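PDB 2RHF: DNA helicase RecQ from Deinococcus radiodurans, which probably couples ATP hydrolysis to unwinding of duplex DNA in the 3'-5' direction, and is represented here by its third, C-terminal HRDC domain. Local coordinates for residues A[9-14]-A[69-74]; A[35-40]-A[51-56]. One frame throughout, in Å; residues are numbered along the deposited sequence.

Interaction 1. Residues A[9-14]-A[69-74]; sequences EALREL and DAINTV
The methyl group of Ala10 lies over one face of the Ala70 peptide, displaced to its oxygen end, with Ala10 CB 4.2 Å from Ala70 O and no hydrogen bond between the segments. In the peptide just before it, the Asp69 carbonyl is gripped on both faces: Thr73 N approaches from one and Thr73 OG1 from the other. The hydroxyl donates to Asp69 O over 2.8 Å from 35° out of the carbonyl plane, returning the polar end of Thr73 to its own helix.

The side chains that meet are aliphatic. Ala10 CB presses against Val74 CG2 at 3.4 Å, tighter than ordinary van der Waals contact. With CG1 of Val74 anti to the backbone N (chi1 172°), CG2 falls anti to the carbonyl carbon and is the branch presented to Ala10. A single methyl suits Ala10 here, because the opposing valine already comes so close.

These residues join the first and last helices of the HRDC domain, 4-22 and 57-76, within its compact all-helical fold. The short segments run roughly antiparallel, their N-to-C directions 142° apart, and approach to 9.2 Å between axes. Their nearest CA atoms are those of Ala10 and Ala70, 6.0 Å apart, two small residues facing each other.

Two leucines of the first helix flank the Ala70 methyl. Leu14 has its CG anti to the backbone N and brings CD2 to within 4.2 Å of Ala70 CB. Leu11 CD2 stands 4.4 Å from Ile71 CG1 and also borders the Ala70 methyl. Both Leu11 and Ile71 are buried: Leu11 also packs on Leu35 and Leu38 of helix 32-41, while Ile71 touches Leu7.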
ATOM      1  N   GLU A   9       3.940  -5.014   7.548  1.00 11.07           N
ATOM      2  CA  GLU A   9       4.333  -4.007   8.533  1.00 12.64           C
ATOM      3  C   GLU A   9       4.612  -2.657   7.872  1.00 10.68           C
ATOM      4  O   GLU A   9       4.153  -1.624   8.358  1.00 10.79           O
ATOM      5  CB  GLU A   9       5.569  -4.453   9.335  1.00 13.50           C
ATOM      6  CG  GLU A   9       6.139  -3.318  10.232  1.00 17.59           C
ATOM      7  CD  GLU A   9       7.457  -3.657  10.938  1.00 17.93           C
ATOM      8  OE1 GLU A   9       7.790  -4.852  11.062  1.00 23.31           O
ATOM      9  OE2 GLU A   9       8.162  -2.715  11.393  1.00 21.40           O
ATOM     10  N   ALA A  10       5.374  -2.661   6.773  1.00 10.20           N
ATOM     11  CA  ALA A  10       5.677  -1.410   6.082  1.00 10.11           C
ATOM     12  C   ALA A  10       4.400  -0.764   5.577  1.00  9.15           C
ATOM     13  O   ALA A  10       4.247   0.455   5.654  1.00  9.31           O
ATOM     14  CB  ALA A  10       6.640  -1.646   4.950  1.00 10.59           C
ATOM     15  N   LEU A  11       3.476  -1.571   5.067  1.00  8.93           N
ATOM     16  CA  LEU A  11       2.225  -1.025   4.577  1.00  9.03           C
ATOM     17  C   LEU A  11       1.360  -0.457   5.711  1.00  8.86           C
ATOM     18  O   LEU A  11       0.711   0.572   5.531  1.00  8.86           O
ATOM     19  CB  LEU A  11       1.473  -2.065   3.768  1.00  9.54           C
ATOM     20  CG  LEU A  11       2.147  -2.417   2.438  1.00  9.84           C
ATOM     21  CD1 LEU A  11       1.597  -3.733   1.917  1.00 12.31           C
ATOM     22  CD2 LEU A  11       1.986  -1.303   1.404  1.00 11.34           C
ATOM     23  N   ARG A  12       1.378  -1.100   6.877  1.00  9.19           N
ATOM     24  CA  ARG A  12       0.689  -0.545   8.038  1.00  9.83           C
ATOM     25  C   ARG A  12       1.327   0.768   8.491  1.00  9.56           C
ATOM     26  O   ARG A  12       0.627   1.710   8.871  1.00  9.63           O
ATOM     27  CB  ARG A  12       0.681  -1.540   9.196  1.00 10.85           C
ATOM     28  CG  ARG A  12      -0.366  -2.618   9.045  1.00 11.89           C
ATOM     29  CD  ARG A  12      -0.570  -3.449  10.315  1.00 14.12           C
ATOM     30  NE  ARG A  12      -1.784  -4.251  10.146  1.00 15.93           N
ATOM     31  CZ  ARG A  12      -1.839  -5.412   9.492  1.00 16.65           C
ATOM     32  NH1 ARG A  12      -0.739  -5.965   9.004  1.00 17.50           N
ATOM     33  NH2 ARG A  12      -2.999  -6.035   9.343  1.00 18.65           N
ATOM     34  N   GLU A  13       2.659   0.830   8.454  1.00  9.27           N
ATOM     35  CA  GLU A  13       3.386   2.050   8.799  1.00  9.94           C
ATOM     36  C   GLU A  13       3.065   3.159   7.808  1.00  9.20           C
ATOM     37  O   GLU A  13       2.839   4.310   8.195  1.00  9.66           O
ATOM     38  CB  GLU A  13       4.890   1.766   8.852  1.00  9.86           C
ATOM     39  CG  GLU A  13       5.253   0.907  10.068  1.00 11.00           C
ATOM     40  CD  GLU A  13       6.644   0.286  10.021  1.00 11.70           C
ATOM     41  OE1 GLU A  13       7.310   0.296   8.966  1.00 12.46           O
ATOM     42  OE2 GLU A  13       7.068  -0.249  11.071  1.00 14.64           O
ATOM     43  N   LEU A  14       3.031   2.822   6.525  1.00  8.79           N
ATOM     44  CA  LEU A  14       2.652   3.794   5.503  1.00  8.70           C
ATOM     45  C   LEU A  14       1.230   4.283   5.752  1.00  8.44           C
ATOM     46  O   LEU A  14       0.949   5.491   5.704  1.00  8.87           O
ATOM     47  CB  LEU A  14       2.755   3.191   4.114  1.00  8.92           C
ATOM     48  CG  LEU A  14       2.174   4.076   3.007  1.00  9.02           C
ATOM     49  CD1 LEU A  14       2.892   5.420   2.895  1.00  9.93           C
ATOM     50  CD2 LEU A  14       2.198   3.352   1.692  1.00 10.35           C
ATOM     51  N   ASP A  69       6.944   2.580  -3.140  1.00  8.86           N
ATOM     52  CA  ASP A  69       8.170   2.879  -2.406  1.00  9.42           C
ATOM     53  C   ASP A  69       8.236   2.069  -1.103  1.00  8.93           C
ATOM     54  O   ASP A  69       9.309   1.589  -0.726  1.00  9.10           O
ATOM     55  CB  ASP A  69       8.232   4.400  -2.176  1.00 10.13           C
ATOM     56  CG  ASP A  69       9.404   4.850  -1.321  1.00 11.57           C
ATOM     57  OD1 ASP A  69      10.537   4.333  -1.477  1.00 12.39           O
ATOM     58  OD2 ASP A  69       9.173   5.789  -0.523  1.00 13.97           O
ATOM     59  N   ALA A  70       7.111   1.914  -0.405  1.00  8.92           N
ATOM     60  CA  ALA A  70       7.096   1.081   0.797  1.00  9.32           C
ATOM     61  C   ALA A  70       7.493  -0.369   0.460  1.00  8.82           C
ATOM     62  O   ALA A  70       8.338  -0.972   1.128  1.00  9.31           O
ATOM     63  CB  ALA A  70       5.729   1.121   1.469  1.00  9.68           C
ATOM     64  N   ILE A  71       6.890  -0.915  -0.589  1.00  8.46           N
ATOM     65  CA  ILE A  71       7.200  -2.264  -1.026  1.00  8.95           C
ATOM     66  C   ILE A  71       8.682  -2.379  -1.413  1.00  9.05           C
ATOM     67  O   ILE A  71       9.365  -3.318  -0.995  1.00  9.57           O
ATOM     68  CB  ILE A  71       6.262  -2.661  -2.183  1.00  9.00           C
ATOM     69  CG1 ILE A  71       4.828  -2.840  -1.646  1.00  9.77           C
ATOM     70  CG2 ILE A  71       6.743  -3.942  -2.877  1.00  9.95           C
ATOM     71  CD1 ILE A  71       3.760  -2.867  -2.712  1.00 10.13           C
ATOM     72  N   ASN A  72       9.184  -1.429  -2.199  1.00  9.03           N
ATOM     73  CA  ASN A  72      10.576  -1.464  -2.624  1.00  9.70           C
ATOM     74  C   ASN A  72      11.550  -1.334  -1.482  1.00  9.58           C
ATOM     75  O   ASN A  72      12.607  -1.961  -1.488  1.00 10.17           O
ATOM     76  CB  ASN A  72      10.835  -0.388  -3.667  1.00 10.86           C
ATOM     77  CG  ASN A  72      10.235  -0.742  -5.001  1.00 12.52           C
ATOM     78  OD1 ASN A  72      10.169  -1.909  -5.351  1.00 15.02           O
ATOM     79  ND2 ASN A  72       9.795   0.249  -5.742  1.00 15.14           N
ATOM     80  N   THR A  73      11.196  -0.537  -0.483  1.00  9.34           N
ATOM     81  CA  THR A  73      12.067  -0.362   0.668  1.00 10.16           C
ATOM     82  C   THR A  73      12.252  -1.696   1.390  1.00  9.86           C
ATOM     83  O   THR A  73      13.362  -2.033   1.826  1.00 10.49           O
ATOM     84  CB  THR A  73      11.527   0.736   1.606  1.00 10.07           C
ATOM     85  OG1 THR A  73      11.526   1.990   0.910  1.00 10.29           O
ATOM     86  CG2 THR A  73      12.405   0.885   2.841  1.00 12.07           C
ATOM     87  N   VAL A  74      11.170  -2.455   1.518  1.00  9.16           N
ATOM     88  CA  VAL A  74      11.247  -3.783   2.124  1.00 10.07           C
ATOM     89  C   VAL A  74      11.995  -4.774   1.230  1.00  9.95           C
ATOM     90  O   VAL A  74      12.865  -5.506   1.702  1.00 10.83           O
ATOM     91  CB  VAL A  74       9.838  -4.309   2.466  1.00 10.43           C
ATOM     92  CG1 VAL A  74       9.903  -5.776   2.921  1.00 11.39           C
ATOM     93  CG2 VAL A  74       9.192  -3.422   3.516  1.00 12.12           C
TER

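Interaction 2. Residues A[35-40]-A[51-56]; sequences LEALAA and EVPGLG
Ala37 and Leu38, neighbours on helix 32-41, hold Val52 by apolar contact. Ala37 CB touches Val52 CG1 at 3.8 Å, and Leu38 CD2 reaches Val52 CG2 at 3.9 Å. The two larger side chains cross at about a right angle. Leu38 CG lies anti to its own carbonyl carbon (chi1 -69°), which swings the CD2 branch over against Val52. Beta-branched Val52 suits the site: CG1 sits against both Ala37 and Leu38, while CG2 adds a second contact to Leu38 CD2. At the exposed edge Pro53 CD rests 4.1 Å from Ala37 CB; deeper in, Leu55 CD2 lies 4.4 Å from Leu38 CD2.

Val52 to Leu55 form a type II beta turn, closed by a weak bond from Leu55 N to Val52 O. Proline's phi fits the first central position, and Gly54 readily takes the positive phi (85°) of the second. Gly56, also at positive phi, is the N-cap of helix 57-76. This Val-Pro-Gly-Leu-Gly connection resembles the hairpin of helix-hairpin-helix motifs. Pro53 O has a weak hydrogen bond with Thr34 OG1, also on helix 32-41.

Leu55 packs on Leu49, Ile60 and Ile67, carrying the same apolar surface to the last helix. With no hydrogen bond between 35-40 and 51-56 themselves, the association of these two segments rests on shape fit and on the burial of Leu38, Val52 and Leu55 away from water.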
ATOM      1  N   LEU A  35      -4.597  -4.115   1.900  1.00  8.93           N
ATOM      2  CA  LEU A  35      -3.253  -4.240   2.444  1.00  9.32           C
ATOM      3  C   LEU A  35      -2.696  -5.643   2.210  1.00  9.50           C
ATOM      4  O   LEU A  35      -1.554  -5.806   1.739  1.00  9.82           O
ATOM      5  CB  LEU A  35      -3.269  -3.878   3.922  1.00  9.87           C
ATOM      6  CG  LEU A  35      -1.917  -3.701   4.613  1.00 10.49           C
ATOM      7  CD1 LEU A  35      -2.066  -2.804   5.814  1.00 12.53           C
ATOM      8  CD2 LEU A  35      -1.315  -5.031   5.020  1.00 12.87           C
ATOM      9  N   GLU A  36      -3.510  -6.660   2.476  1.00 10.12           N
ATOM     10  CA  GLU A  36      -3.096  -8.029   2.280  1.00 10.85           C
ATOM     11  C   GLU A  36      -2.828  -8.341   0.829  1.00 10.48           C
ATOM     12  O   GLU A  36      -1.884  -9.060   0.522  1.00 10.82           O
ATOM     13  CB  GLU A  36      -4.128  -8.972   2.861  1.00 11.86           C
ATOM     14  CG  GLU A  36      -4.022  -9.015   4.380  1.00 14.93           C
ATOM     15  CD  GLU A  36      -5.307  -9.289   5.090  1.00 16.43           C
ATOM     16  OE1 GLU A  36      -6.267  -9.811   4.477  1.00 17.68           O
ATOM     17  OE2 GLU A  36      -5.348  -8.974   6.288  1.00 18.54           O
ATOM     18  N   ALA A  37      -3.654  -7.814  -0.065  1.00 10.50           N
ATOM     19  CA  ALA A  37      -3.436  -8.009  -1.491  1.00 10.54           C
ATOM     20  C   ALA A  37      -2.142  -7.325  -1.950  1.00 10.04           C
ATOM     21  O   ALA A  37      -1.410  -7.871  -2.777  1.00 10.44           O
ATOM     22  CB  ALA A  37      -4.640  -7.506  -2.280  1.00 11.05           C
ATOM     23  N   LEU A  38      -1.853  -6.140  -1.423  1.00  9.43           N
ATOM     24  CA  LEU A  38      -0.597  -5.460  -1.726  1.00  9.26           C
ATOM     25  C   LEU A  38       0.601  -6.275  -1.284  1.00  9.27           C
ATOM     26  O   LEU A  38       1.579  -6.420  -2.020  1.00 10.13           O
ATOM     27  CB  LEU A  38      -0.572  -4.068  -1.093  1.00  9.38           C
ATOM     28  CG  LEU A  38      -1.527  -3.033  -1.689  1.00  9.01           C
ATOM     29  CD1 LEU A  38      -1.641  -1.814  -0.798  1.00 10.20           C
ATOM     30  CD2 LEU A  38      -1.089  -2.640  -3.120  1.00 10.48           C
ATOM     31  N   ALA A  39       0.530  -6.824  -0.076  1.00  9.58           N
ATOM     32  CA  ALA A  39       1.633  -7.611   0.457  1.00 10.54           C
ATOM     33  C   ALA A  39       1.829  -8.907  -0.322  1.00 11.14           C
ATOM     34  O   ALA A  39       2.963  -9.327  -0.546  1.00 12.86           O
ATOM     35  CB  ALA A  39       1.427  -7.899   1.938  1.00 10.98           C
ATOM     36  N   ALA A  40       0.729  -9.533  -0.736  1.00 11.14           N
ATOM     37  CA  ALA A  40       0.789 -10.798  -1.463  1.00 11.82           C
ATOM     38  C   ALA A  40       1.250 -10.593  -2.898  1.00 11.82           C
ATOM     39  O   ALA A  40       2.076 -11.354  -3.400  1.00 13.64           O
ATOM     40  CB  ALA A  40      -0.582 -11.486  -1.436  1.00 13.03           C
ATOM     41  N   GLU A  51      -4.166  -3.688 -10.768  1.00 15.33           N
ATOM     42  CA  GLU A  51      -4.680  -5.043 -10.655  1.00 16.96           C
ATOM     43  C   GLU A  51      -5.012  -5.448  -9.211  1.00 16.44           C
ATOM     44  O   GLU A  51      -5.517  -6.543  -8.979  1.00 17.97           O
ATOM     45  CB  GLU A  51      -3.678  -6.023 -11.266  1.00 17.47           C
ATOM     46  CG  GLU A  51      -3.394  -5.763 -12.749  1.00 19.90           C
ATOM     47  CD  GLU A  51      -2.117  -6.425 -13.250  1.00 22.00           C
ATOM     48  OE1 GLU A  51      -1.333  -6.945 -12.423  1.00 24.89           O
ATOM     49  OE2 GLU A  51      -1.895  -6.414 -14.482  1.00 26.77           O
ATOM     50  N   VAL A  52      -4.736  -4.572  -8.245  1.00 15.10           N
ATOM     51  CA  VAL A  52      -4.934  -4.904  -6.830  1.00 14.85           C
ATOM     52  C   VAL A  52      -6.393  -4.694  -6.410  1.00 16.37           C
ATOM     53  O   VAL A  52      -6.895  -3.572  -6.484  1.00 15.79           O
ATOM     54  CB  VAL A  52      -4.021  -4.051  -5.930  1.00 13.54           C
ATOM     55  CG1 VAL A  52      -4.305  -4.343  -4.446  1.00 14.01           C
ATOM     56  CG2 VAL A  52      -2.560  -4.326  -6.262  1.00 13.40           C
ATOM     57  N   PRO A  53      -7.084  -5.779  -5.962  1.00 18.15           N
ATOM     58  CA  PRO A  53      -8.478  -5.635  -5.525  1.00 18.74           C
ATOM     59  C   PRO A  53      -8.659  -4.625  -4.396  1.00 18.58           C
ATOM     60  O   PRO A  53      -7.897  -4.615  -3.425  1.00 19.42           O
ATOM     61  CB  PRO A  53      -8.849  -7.045  -5.037  1.00 19.63           C
ATOM     62  CG  PRO A  53      -7.919  -7.952  -5.728  1.00 20.28           C
ATOM     63  CD  PRO A  53      -6.635  -7.186  -5.888  1.00 18.53           C
ATOM     64  N   GLY A  54      -9.670  -3.775  -4.533  1.00 18.78           N
ATOM     65  CA  GLY A  54     -10.070  -2.888  -3.465  1.00 18.56           C
ATOM     66  C   GLY A  54      -9.316  -1.581  -3.381  1.00 17.26           C
ATOM     67  O   GLY A  54      -9.689  -0.711  -2.597  1.00 18.27           O
ATOM     68  N   LEU A  55      -8.248  -1.424  -4.174  1.00 16.30           N
ATOM     69  CA  LEU A  55      -7.454  -0.204  -4.099  1.00 15.30           C
ATOM     70  C   LEU A  55      -8.109   0.955  -4.847  1.00 15.04           C
ATOM     71  O   LEU A  55      -8.487   1.936  -4.241  1.00 15.51           O
ATOM     72  CB  LEU A  55      -6.010  -0.447  -4.561  1.00 14.69           C
ATOM     73  CG  LEU A  55      -5.054   0.732  -4.412  1.00 13.87           C
ATOM     74  CD1 LEU A  55      -4.931   1.174  -2.964  1.00 14.03           C
ATOM     75  CD2 LEU A  55      -3.701   0.367  -4.975  1.00 14.27           C
ATOM     76  N   GLY A  56      -8.261   0.820  -6.163  1.00 15.69           N
ATOM     77  CA  GLY A  56      -9.006   1.801  -6.970  1.00 15.76           C
ATOM     78  C   GLY A  56      -8.182   2.976  -7.449  1.00 15.37           C
ATOM     79  O   GLY A  56      -7.121   3.276  -6.898  1.00 14.91           O
TER

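Overall arrangement
Both contacts belong to one HRDC domain, with centres 13 Å apart and on opposite sides of the chain's centre. Interaction 2 is nested in sequence within the span closed by interaction 1, so the pairing of the terminal helices encloses the connection between 35-40 and 51-56. Helix 32-41 bridges them: Leu11 CD1 of interaction 1 packs 3.7 Å from Leu38 CB of interaction 2. Nearby, Arg12 CG lies 3.7 Å from Leu35 CD1, the aliphatic part of the arginine extending the apolar surface. Ile67 also touches both Leu14 and Leu38. The ATP-hydrolysing helicase core lies elsewhere in the full-length protein, and neither contact includes a bound ligand.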